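Endoglucanase, family GH5 (Zobellia galactanivorans, PDB 6GL2) hydrolyses hemicellulose, probably including mixed-linked glucan, as an endo-acting glycoside hydrolase of family 5 with a beta/alpha barrel. Local coordinates at residues A[30-35]-A[63-68]; A[67-72]-A[109-114]; A[172-177]-A[212-217]; A[208-213]-A[261-266]. One frame throughout, in Å; residues are numbered along the deposited sequence. Where two conformers were deposited one is given.

Contact 1 (A[30-35]-A[63-68])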
# COMPACT_ATOMS: atom_id res chain seq x y z
N ALA A 30 8.38 9.31 3.19
CA ALA A 30 7.89 10.61 3.59
C ALA A 30 7.19 10.45 4.94
O ALA A 30 7.86 10.37 5.93
CB ALA A 30 7.04 11.25 2.49
N MET A 31 5.85 10.43 4.95
CA MET A 31 5.11 10.30 6.18
C MET A 31 5.29 8.96 6.85
O MET A 31 4.95 8.77 8.01
CB MET A 31 3.62 10.59 5.95
CG MET A 31 3.36 12.02 5.43
SD MET A 31 3.83 13.27 6.64
CE MET A 31 2.39 13.06 7.80
N ASP A 32 5.76 7.96 6.07
CA ASP A 32 6.13 6.64 6.57
C ASP A 32 7.51 6.56 7.22
O ASP A 32 7.82 5.53 7.81
CB ASP A 32 6.05 5.61 5.43
CG ASP A 32 6.78 6.05 4.22
OD1 ASP A 32 6.62 7.22 3.76
OD2 ASP A 32 7.55 5.22 3.62
N THR A 33 8.30 7.61 7.13
CA THR A 33 9.63 7.59 7.73
C THR A 33 9.55 7.16 9.19
O THR A 33 8.73 7.65 9.95
CB THR A 33 10.19 9.02 7.58
OG1 THR A 33 10.43 9.33 6.23
CG2 THR A 33 11.52 9.24 8.42
N TYR A 34 10.44 6.24 9.56
CA TYR A 34 10.41 5.73 10.94
C TYR A 34 11.29 6.61 11.82
O TYR A 34 12.45 6.20 12.18
CB TYR A 34 10.78 4.26 11.00
CG TYR A 34 10.44 3.61 12.33
CD1 TYR A 34 9.17 3.38 12.67
CD2 TYR A 34 11.42 3.35 13.24
CE1 TYR A 34 8.81 2.79 13.87
CE2 TYR A 34 11.07 2.78 14.47
CZ TYR A 34 9.76 2.54 14.78
OH TYR A 34 9.41 1.93 15.96
N ASN A 35 10.87 7.82 12.05
CA ASN A 35 11.55 8.86 12.85
C ASN A 35 10.51 9.85 13.26
O ASN A 35 9.52 10.05 12.53
CB ASN A 35 12.67 9.46 11.97
CG ASN A 35 13.66 10.33 12.78
OD1 ASN A 35 13.33 11.40 13.25
ND2 ASN A 35 14.87 9.77 13.00
N ARG A 63 -0.57 6.55 -3.30
CA ARG A 63 -0.55 5.83 -2.04
C ARG A 63 0.34 6.69 -1.06
O ARG A 63 1.43 7.13 -1.44
CB ARG A 63 0.00 4.39 -2.15
CG ARG A 63 0.04 3.62 -0.83
CD ARG A 63 0.08 2.15 -1.08
NE ARG A 63 0.19 1.30 0.11
CZ ARG A 63 1.35 0.86 0.62
NH1 ARG A 63 2.48 1.23 0.16
NH2 ARG A 63 1.31 -0.06 1.57
N LEU A 64 -0.27 6.99 0.07
CA LEU A 64 0.24 7.90 1.09
C LEU A 64 0.48 7.06 2.34
O LEU A 64 -0.33 7.00 3.28
CB LEU A 64 -0.83 9.00 1.34
CG LEU A 64 -0.51 10.02 2.41
CD1 LEU A 64 0.89 10.58 2.21
CD2 LEU A 64 -1.62 11.11 2.37
N PRO A 65 1.66 6.39 2.35
CA PRO A 65 1.93 5.56 3.55
C PRO A 65 2.30 6.45 4.75
O PRO A 65 2.94 7.47 4.62
CB PRO A 65 3.14 4.77 3.04
CG PRO A 65 3.81 5.61 2.03
CD PRO A 65 2.70 6.31 1.37
N VAL A 66 1.74 6.06 5.89
CA VAL A 66 1.96 6.91 7.07
C VAL A 66 2.34 5.97 8.20
O VAL A 66 1.68 4.97 8.51
CB VAL A 66 0.65 7.63 7.49
CG1 VAL A 66 0.87 8.48 8.74
CG2 VAL A 66 0.12 8.53 6.35
N THR A 67 3.39 6.35 8.90
CA THR A 67 3.84 5.71 10.16
C THR A 67 3.33 6.59 11.29
O THR A 67 3.53 7.80 11.28
CB THR A 67 5.36 5.50 10.19
OG1 THR A 67 5.70 4.54 9.19
CG2 THR A 67 5.83 5.03 11.61
N TRP A 68 2.62 5.99 12.22
CA TRP A 68 1.89 6.73 13.27
C TRP A 68 2.62 6.68 14.59
O TRP A 68 2.31 7.50 15.45
CB TRP A 68 0.45 6.16 13.41
CG TRP A 68 -0.32 6.29 12.15
CD1 TRP A 68 -0.37 5.39 11.12
CD2 TRP A 68 -1.17 7.38 11.71
NE1 TRP A 68 -1.15 5.85 10.12
CE2 TRP A 68 -1.68 7.04 10.42
CE3 TRP A 68 -1.52 8.60 12.29
CZ2 TRP A 68 -2.49 7.89 9.68
CZ3 TRP A 68 -2.32 9.47 11.54
CH2 TRP A 68 -2.85 9.07 10.30
O HOH W 1 4.15 9.30 2.86

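Contact 2 (A[67-72]-A[109-114])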
# COMPACT_ATOMS: atom_id res chain seq x y z
N THR A 67 3.39 6.35 8.90
CA THR A 67 3.84 5.71 10.16
C THR A 67 3.33 6.59 11.29
O THR A 67 3.53 7.80 11.28
CB THR A 67 5.36 5.50 10.19
OG1 THR A 67 5.70 4.54 9.19
CG2 THR A 67 5.83 5.03 11.61
N TRP A 68 2.62 5.99 12.22
CA TRP A 68 1.89 6.73 13.27
C TRP A 68 2.62 6.68 14.59
O TRP A 68 2.31 7.50 15.45
CB TRP A 68 0.45 6.16 13.41
CG TRP A 68 -0.32 6.29 12.15
CD1 TRP A 68 -0.37 5.39 11.12
CD2 TRP A 68 -1.17 7.38 11.71
NE1 TRP A 68 -1.15 5.85 10.12
CE2 TRP A 68 -1.68 7.04 10.42
CE3 TRP A 68 -1.52 8.60 12.29
CZ2 TRP A 68 -2.49 7.89 9.68
CZ3 TRP A 68 -2.32 9.47 11.54
CH2 TRP A 68 -2.85 9.07 10.30
N LYS A 69 3.51 5.74 14.80
CA LYS A 69 4.13 5.47 16.13
C LYS A 69 4.63 6.72 16.85
O LYS A 69 4.34 6.91 18.04
CB LYS A 69 5.25 4.42 15.97
CG LYS A 69 5.87 4.07 17.33
CD LYS A 69 6.91 3.00 17.25
CE LYS A 69 7.71 2.85 18.56
NZ LYS A 69 7.36 3.89 19.61
N PHE A 70 5.30 7.58 16.17
CA PHE A 70 5.90 8.69 16.86
C PHE A 70 4.90 9.77 17.20
O PHE A 70 5.27 10.83 17.72
CB PHE A 70 7.08 9.22 16.07
CG PHE A 70 8.21 8.22 15.98
CD1 PHE A 70 9.09 8.14 17.00
CD2 PHE A 70 8.35 7.39 14.90
CE1 PHE A 70 10.11 7.25 16.94
CE2 PHE A 70 9.34 6.44 14.84
CZ PHE A 70 10.21 6.40 15.89
N HIS A 71 3.64 9.59 16.86
CA HIS A 71 2.57 10.56 17.07
C HIS A 71 1.42 10.00 17.82
O HIS A 71 0.33 10.61 17.73
CB HIS A 71 2.22 11.27 15.79
CG HIS A 71 3.37 11.85 15.05
ND1 HIS A 71 3.85 13.06 15.30
CD2 HIS A 71 4.26 11.24 14.16
CE1 HIS A 71 4.93 13.25 14.50
NE2 HIS A 71 5.15 12.11 13.83
N ILE A 72 1.51 8.88 18.49
CA ILE A 72 0.46 8.27 19.27
C ILE A 72 0.84 8.37 20.71
O ILE A 72 1.97 8.01 21.13
CB ILE A 72 0.25 6.83 18.87
CG1 ILE A 72 -0.28 6.62 17.42
CG2 ILE A 72 -0.66 6.11 19.88
CD1 ILE A 72 -0.15 5.26 16.83
N ASP A 109 4.65 0.38 11.60
CA ASP A 109 4.08 0.42 12.97
C ASP A 109 4.14 -0.96 13.61
O ASP A 109 3.42 -1.28 14.58
CB ASP A 109 2.69 1.07 12.94
CG ASP A 109 2.79 2.59 12.87
OD1 ASP A 109 3.26 3.17 13.90
OD2 ASP A 109 2.39 3.13 11.87
N GLU A 110 4.98 -1.84 13.06
CA GLU A 110 5.05 -3.25 13.53
C GLU A 110 5.41 -3.34 15.03
O GLU A 110 4.94 -4.29 15.66
CB GLU A 110 6.14 -3.99 12.73
CG GLU A 110 5.98 -4.17 11.25
CD GLU A 110 6.17 -2.90 10.40
OE1 GLU A 110 6.92 -1.94 10.78
OE2 GLU A 110 5.54 -2.93 9.30
N THR A 111 6.11 -2.38 15.62
CA THR A 111 6.57 -2.52 17.01
C THR A 111 5.39 -2.53 17.96
O THR A 111 5.52 -3.12 19.04
CB THR A 111 7.55 -1.47 17.40
OG1 THR A 111 7.04 -0.14 17.13
CG2 THR A 111 8.88 -1.71 16.59
N TRP A 112 4.24 -1.99 17.59
CA TRP A 112 3.04 -2.04 18.48
C TRP A 112 1.97 -2.89 17.87
O TRP A 112 0.80 -2.83 18.30
CB TRP A 112 2.54 -0.64 18.91
CG TRP A 112 2.18 0.34 17.81
CD1 TRP A 112 3.02 1.17 17.08
CD2 TRP A 112 0.88 0.54 17.18
NE1 TRP A 112 2.30 1.88 16.16
CE2 TRP A 112 1.04 1.56 16.15
CE3 TRP A 112 -0.39 0.00 17.38
CZ2 TRP A 112 -0.03 2.00 15.37
CZ3 TRP A 112 -1.45 0.44 16.60
CH2 TRP A 112 -1.28 1.42 15.63
N ILE A 113 2.35 -3.59 16.77
CA ILE A 113 1.40 -4.46 16.07
C ILE A 113 2.00 -5.87 15.86
O ILE A 113 2.02 -6.45 14.77
CB ILE A 113 0.86 -3.87 14.71
CG1 ILE A 113 0.39 -2.45 14.90
CG2 ILE A 113 -0.27 -4.73 14.13
CD1 ILE A 113 0.14 -1.66 13.62
N LEU A 114 2.56 -6.44 16.90
CA LEU A 114 3.24 -7.73 16.75
C LEU A 114 2.22 -8.83 16.70
O LEU A 114 1.37 -8.90 17.57
CB LEU A 114 4.12 -7.98 17.99
CG LEU A 114 5.61 -7.56 17.96
CD1 LEU A 114 6.36 -7.62 19.29
CD2 LEU A 114 6.38 -8.44 17.00

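Contact 3 (A[172-177]-A[212-217])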
# COMPACT_ATOMS: atom_id res chain seq x y z
N ALA A 172 -3.29 -13.95 13.99
CA ALA A 172 -3.27 -12.66 14.59
C ALA A 172 -3.47 -11.54 13.59
O ALA A 172 -4.24 -10.60 13.84
CB ALA A 172 -1.99 -12.52 15.34
N VAL A 173 -2.76 -11.62 12.44
CA VAL A 173 -2.99 -10.60 11.43
C VAL A 173 -4.45 -10.54 11.02
O VAL A 173 -5.01 -9.44 10.91
CB VAL A 173 -2.07 -10.79 10.20
CG1 VAL A 173 -2.54 -9.90 9.06
CG2 VAL A 173 -0.65 -10.48 10.70
N ASN A 174 -5.17 -11.68 10.77
CA ASN A 174 -6.55 -11.62 10.49
C ASN A 174 -7.33 -10.93 11.63
O ASN A 174 -8.30 -10.19 11.32
CB ASN A 174 -7.11 -13.03 10.21
CG ASN A 174 -6.83 -13.52 8.78
OD1 ASN A 174 -6.86 -12.75 7.79
ND2 ASN A 174 -6.61 -14.86 8.66
N GLN A 175 -6.98 -11.22 12.86
CA GLN A 175 -7.69 -10.55 13.95
C GLN A 175 -7.47 -9.03 13.95
O GLN A 175 -8.39 -8.28 14.32
CB GLN A 175 -7.26 -11.10 15.29
CG GLN A 175 -7.72 -12.55 15.51
CD GLN A 175 -7.32 -13.07 16.81
OE1 GLN A 175 -7.21 -12.39 17.79
NE2 GLN A 175 -7.00 -14.38 16.83
N TYR A 176 -6.25 -8.63 13.58
CA TYR A 176 -5.98 -7.20 13.57
C TYR A 176 -6.73 -6.50 12.44
O TYR A 176 -7.26 -5.39 12.63
CB TYR A 176 -4.52 -7.02 13.36
CG TYR A 176 -3.64 -7.52 14.51
CD1 TYR A 176 -4.21 -7.96 15.68
CD2 TYR A 176 -2.29 -7.67 14.40
CE1 TYR A 176 -3.40 -8.46 16.70
CE2 TYR A 176 -1.46 -8.15 15.38
CZ TYR A 176 -2.06 -8.60 16.55
OH TYR A 176 -1.23 -9.11 17.60
N HIS A 177 -6.88 -7.15 11.31
CA HIS A 177 -7.74 -6.61 10.25
C HIS A 177 -9.17 -6.54 10.71
O HIS A 177 -9.93 -5.62 10.34
CB HIS A 177 -7.61 -7.39 8.96
CG HIS A 177 -6.33 -7.09 8.20
ND1 HIS A 177 -5.97 -5.77 7.86
CD2 HIS A 177 -5.34 -7.91 7.75
CE1 HIS A 177 -4.90 -5.84 7.12
NE2 HIS A 177 -4.46 -7.13 7.07
N ASP A 212 -4.89 -18.53 3.82
CA ASP A 212 -5.39 -18.20 5.15
C ASP A 212 -6.02 -16.82 5.26
O ASP A 212 -6.56 -16.50 6.32
CB ASP A 212 -4.29 -18.39 6.16
CG ASP A 212 -4.01 -19.87 6.47
OD1 ASP A 212 -4.71 -20.76 5.92
OD2 ASP A 212 -3.08 -20.11 7.24
N TYR A 213 -6.05 -16.05 4.20
CA TYR A 213 -6.58 -14.72 4.23
C TYR A 213 -8.07 -14.70 4.48
O TYR A 213 -8.82 -15.44 3.81
CB TYR A 213 -6.32 -14.16 2.86
CG TYR A 213 -6.87 -12.78 2.59
CD1 TYR A 213 -6.22 -11.69 3.10
CD2 TYR A 213 -7.99 -12.57 1.81
CE1 TYR A 213 -6.67 -10.39 2.84
CE2 TYR A 213 -8.47 -11.28 1.57
CZ TYR A 213 -7.76 -10.18 2.10
OH TYR A 213 -8.25 -8.90 1.76
N LEU A 214 -8.54 -13.84 5.36
CA LEU A 214 -9.92 -13.67 5.67
C LEU A 214 -10.33 -12.22 5.53
O LEU A 214 -9.72 -11.33 6.13
CB LEU A 214 -10.28 -14.12 7.11
CG LEU A 214 -10.09 -15.61 7.34
CD1 LEU A 214 -10.20 -15.87 8.85
CD2 LEU A 214 -11.12 -16.42 6.55
N VAL A 215 -11.42 -11.95 4.85
CA VAL A 215 -11.99 -10.61 4.78
C VAL A 215 -12.97 -10.44 5.95
O VAL A 215 -13.95 -11.22 6.10
CB VAL A 215 -12.78 -10.38 3.47
CG1 VAL A 215 -13.48 -9.03 3.47
CG2 VAL A 215 -11.84 -10.49 2.28
N PRO A 216 -12.74 -9.50 6.87
CA PRO A 216 -13.62 -9.30 7.99
C PRO A 216 -15.06 -9.15 7.58
O PRO A 216 -15.40 -8.35 6.71
CB PRO A 216 -13.08 -8.01 8.65
CG PRO A 216 -11.65 -8.01 8.28
CD PRO A 216 -11.57 -8.57 6.90
N ASN A 217 -15.87 -10.05 8.14
CA ASN A 217 -17.32 -10.01 7.93
C ASN A 217 -17.79 -10.29 6.52
O ASN A 217 -18.95 -10.00 6.17
CB ASN A 217 -17.89 -8.71 8.43
CG ASN A 217 -17.30 -8.29 9.76
OD1 ASN A 217 -17.31 -9.04 10.69
ND2 ASN A 217 -16.83 -7.03 9.85
O HOH W 2 -9.85 -10.77 8.98
O HOH W 3 -7.43 -10.48 7.13

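Contact 4 (A[208-213]-A[261-266])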
# COMPACT_ATOMS: atom_id res chain seq x y z
N ASN A 208 0.51 -19.93 1.50
CA ASN A 208 -0.10 -20.04 2.83
C ASN A 208 -0.77 -18.74 3.27
O ASN A 208 -1.87 -18.74 3.81
CB ASN A 208 0.86 -20.53 3.92
CG ASN A 208 2.16 -19.81 3.93
OD1 ASN A 208 2.36 -18.79 3.22
ND2 ASN A 208 3.10 -20.35 4.68
N ALA A 209 -0.16 -17.61 2.87
CA ALA A 209 -0.76 -16.31 3.18
C ALA A 209 -2.06 -16.14 2.36
O ALA A 209 -3.06 -15.66 2.82
CB ALA A 209 0.27 -15.20 2.88
N LEU A 210 -2.04 -16.54 1.06
CA LEU A 210 -3.21 -16.51 0.19
C LEU A 210 -4.37 -17.37 0.71
O LEU A 210 -5.54 -17.00 0.72
CB LEU A 210 -2.83 -16.93 -1.21
CG LEU A 210 -2.63 -15.78 -2.17
CD1 LEU A 210 -1.65 -14.75 -1.61
CD2 LEU A 210 -2.21 -16.34 -3.53
N ASN A 211 -3.98 -18.57 1.20
CA ASN A 211 -5.00 -19.54 1.56
C ASN A 211 -5.66 -19.17 2.91
O ASN A 211 -6.87 -19.38 3.08
CB ASN A 211 -4.37 -20.97 1.54
CG ASN A 211 -4.01 -21.47 0.08
OD1 ASN A 211 -4.68 -21.10 -0.91
ND2 ASN A 211 -2.96 -22.32 -0.05
N ASP A 212 -4.89 -18.53 3.82
CA ASP A 212 -5.39 -18.20 5.15
C ASP A 212 -6.02 -16.82 5.26
O ASP A 212 -6.56 -16.50 6.32
CB ASP A 212 -4.29 -18.39 6.16
CG ASP A 212 -4.01 -19.87 6.47
OD1 ASP A 212 -4.71 -20.76 5.92
OD2 ASP A 212 -3.08 -20.11 7.24
N TYR A 213 -6.05 -16.05 4.20
CA TYR A 213 -6.58 -14.72 4.23
C TYR A 213 -8.07 -14.70 4.48
O TYR A 213 -8.82 -15.44 3.81
CB TYR A 213 -6.32 -14.16 2.86
CG TYR A 213 -6.87 -12.78 2.59
CD1 TYR A 213 -6.22 -11.69 3.10
CD2 TYR A 213 -7.99 -12.57 1.81
CE1 TYR A 213 -6.67 -10.39 2.84
CE2 TYR A 213 -8.47 -11.28 1.57
CZ TYR A 213 -7.76 -10.18 2.10
OH TYR A 213 -8.25 -8.90 1.76
N ASP A 261 -5.98 -15.88 -9.83
CA ASP A 261 -6.78 -17.13 -9.63
C ASP A 261 -7.40 -17.26 -8.25
O ASP A 261 -8.55 -17.69 -8.08
CB ASP A 261 -5.96 -18.35 -10.02
CG ASP A 261 -5.65 -18.42 -11.52
OD1 ASP A 261 -6.24 -17.69 -12.33
OD2 ASP A 261 -4.74 -19.25 -11.86
N LYS A 262 -6.64 -16.86 -7.22
CA LYS A 262 -7.10 -16.97 -5.83
C LYS A 262 -8.11 -15.87 -5.57
O LYS A 262 -9.21 -16.11 -5.17
CB LYS A 262 -5.96 -16.89 -4.82
CG LYS A 262 -6.42 -16.92 -3.37
CD LYS A 262 -6.96 -18.33 -3.12
CE LYS A 262 -7.24 -18.73 -1.68
NZ LYS A 262 -7.65 -20.19 -1.72
N PHE A 263 -7.71 -14.60 -5.74
CA PHE A 263 -8.55 -13.49 -5.29
C PHE A 263 -9.66 -13.11 -6.25
O PHE A 263 -10.77 -12.89 -5.82
CB PHE A 263 -7.70 -12.28 -4.93
CG PHE A 263 -6.71 -12.56 -3.81
CD1 PHE A 263 -7.19 -12.90 -2.58
CD2 PHE A 263 -5.34 -12.41 -3.94
CE1 PHE A 263 -6.30 -13.12 -1.54
CE2 PHE A 263 -4.45 -12.59 -2.86
CZ PHE A 263 -4.96 -12.97 -1.68
N ILE A 264 -9.29 -12.88 -7.48
CA ILE A 264 -10.23 -12.39 -8.46
C ILE A 264 -11.24 -13.48 -8.91
O ILE A 264 -12.46 -13.21 -8.94
CB ILE A 264 -9.51 -11.81 -9.72
CG1 ILE A 264 -8.58 -10.61 -9.29
CG2 ILE A 264 -10.58 -11.43 -10.80
CD1 ILE A 264 -7.68 -10.04 -10.32
N VAL A 265 -10.71 -14.63 -9.24
CA VAL A 265 -11.57 -15.76 -9.75
C VAL A 265 -12.17 -16.48 -8.54
O VAL A 265 -13.39 -16.41 -8.32
CB VAL A 265 -10.76 -16.67 -10.67
CG1 VAL A 265 -11.60 -17.92 -11.07
CG2 VAL A 265 -10.22 -15.93 -11.86
N GLU A 266 -11.39 -17.14 -7.72
CA GLU A 266 -12.00 -17.91 -6.65
C GLU A 266 -12.78 -17.07 -5.62
O GLU A 266 -13.87 -17.45 -5.19
CB GLU A 266 -10.95 -18.79 -5.97
CG GLU A 266 -11.44 -19.59 -4.76
CD GLU A 266 -10.32 -19.96 -3.79
OE1 GLU A 266 -9.34 -20.63 -4.27
OE2 GLU A 266 -10.42 -19.56 -2.57

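Contact 1 (A[30-35]-A[63-68])
Thr67 holds two successive carbonyls, Met31 O and Asp32 O, of the type I turn from Ala30 to Thr33. Its backbone N donates to Met31 O over 3.0 Å, almost straight (175°), and its OG1 donates to Asp32 O at 2.7 Å; both donors stand above the plane of the carbonyl they meet. The tight part lies around Met31 and Asp32. Met31 CB packs on Pro65 O at 3.5 Å and toward Val66 CG2. With CG between the backbone N and the carbonyl carbon (chi1 50°), the Asp32 carboxylate lies alongside the Pro65 ring, CG to CG 3.7 Å, and bends back so that OD1 accepts from Ala30 N at 2.8 Å while OD2 takes Asn29 N. With alanine in its place, the amides of Ala30 and Asn29 would probably lose this acceptor, and the turn would sit less firmly against Pro65. A water joins Met31 N to Pro65 O nearby. The looser margin is at partly exposed Tyr34, whose CD1 meets Thr67 CG2 at 3.9 Å. Because OG1 of Thr67 also accepts from His108 N, a single buried hydroxyl ties together the loops that follow the first three strands of the barrel.

Contact 2 (A[67-72]-A[109-114])
The indole of Trp68 presents its edge to Asp109, with OD2 near the ring plane, while Val66 CG1 lies on one face of the ring, offset toward the rim. The second indole, Trp112, has Lys69 CB at its edge, and one face is occupied by the backbone oxygen of Asp109 and by Ile113 CG1. These groups join the loops that follow the second and third strands of a TIM barrel, at the C-terminal ends of the strands. Each loop contains a short 3-10 turn, and the Asp109 carboxylate bridges the two. OD2 receives Trp68 N through its syn lone pair, at 2.9 Å and nearly straight (169°). OD1 receives Trp112 NE1 at 2.8 Å, from a point 38° above the carboxylate plane, and Lys69 N at 2.7 Å in a bond that is weak because it is strongly bent. Three N-H groups around one carboxylate would be expected to favour its charged form. A leucine in its place would probably leave the Trp68 amide and the Trp112 indole N-H without their acceptor, and the Trp112 ring freer to turn. That ring folds back over its own turn because CG sits between the backbone N and the carbonyl carbon (chi1 57°). The other indole N-H, NE1 of Trp68, bonds to Asn105 O, which ties this ring to the third strand. On the outer side, helix 117-137 approaches both Ile72 and Trp112 through Glu126, and there Ile72 CD1 touches Trp112 CZ2 at 3.6 Å.

Contact 3 (A[172-177]-A[212-217])
Asp212 gives its backbone oxygen to Asn174 ND2 at 2.9 Å, a bond of 160° at the hydrogen that lies close to the plane of the asparagine amide. Two residues on, Leu214 N donates to the other end of the same amide, reaching OD1 at 3.1 Å (148°) from above its carbonyl plane. One side chain thus reads an acceptor and a donor of the backbone leaving helix 207-212, and these two bonds fix which way round the amide lies. CG of Asn174 lies anti to the carbonyl carbon (chi1 -81°), which directs the amide toward the loop. The Leu214 side chain crosses the amide at about a right angle, with CD1 3.7 Å from Asn174 ND2. A water bridges the two backbones, donating to Asn174 O and Leu214 O at 2.9 Å each. Then Pro216 sets CG against His177 O at 3.6 Å, a packing contact about one turn farther along helix 167-186 from Asn174. In the fold, the loop leading from helix 207-212 to strand 222-227 therefore runs against helix 167-186. Arg170 of that helix also forms a salt bridge with Asp212, while Tyr213 turns inward to Val222 and Val224 of the strand.

Contact 4 (A[208-213]-A[261-266])
Leu210 and Lys262 bring their CA atoms within 7.2 Å where helix segments 208-212 and 261-266 run side by side, their axes 10.7 Å apart and inclined at 30°, the latter segment widened by a pi-type turn. The two side chains slide past each other in opposite directions, and the bend of the lysine at chi2 (69°) carries its CE to 3.4 Å from Leu210 O. From there NZ reaches Asn211 OD1 at 3.2 Å, crossing that side chain at about a right angle, and forms a salt bridge with Glu266 OE2 at 3.0 Å on the syn lone pair of the carboxylate. Phe263 works on the inner side. The far end of its ring, CZ, packs on Leu210 CG at 3.7 Å, and its edge turns to the face of Tyr213 in a T-shaped pair, centroids 5.4 Å apart and planes at 78°. Tyr213 is itself tied to the barrel, its OH bonding to Val198 O, and both rings lie against Val224 of strand 222-227. The contact is accordingly divided by chemistry. A leucine and two aromatic rings fill the side facing the strands, whereas the ammonium group of Lys262 binds its own helix and the neighbouring one along the outer side, where Asn211 and Glu266 are exposed and solvent probably competes for these polar groups.

Contacts 1 and 2 form one continuous patch, their centres 10 Å apart, sharing Thr67 and Trp68. This patch is beside the C-terminal ends of the barrel strands, where family 5 enzymes carry their active site, and Arg63 of contact 1 makes salt bridges to Glu148 and Glu275. Contacts 3 and 4, with centres 13 Å apart, share Asp212 and Tyr213, which face helix 167-186 and helix 246-266 respectively. The two groups are linked by a probable hydrogen bond from Tyr176 OH to Leu114 O, 2.6 Å. Contacts 1 and 4 are about 28 Å apart between centres. All four lie away from the magnesium-binding residues Asp240, Thr242 and Asp248, where this model has no ion.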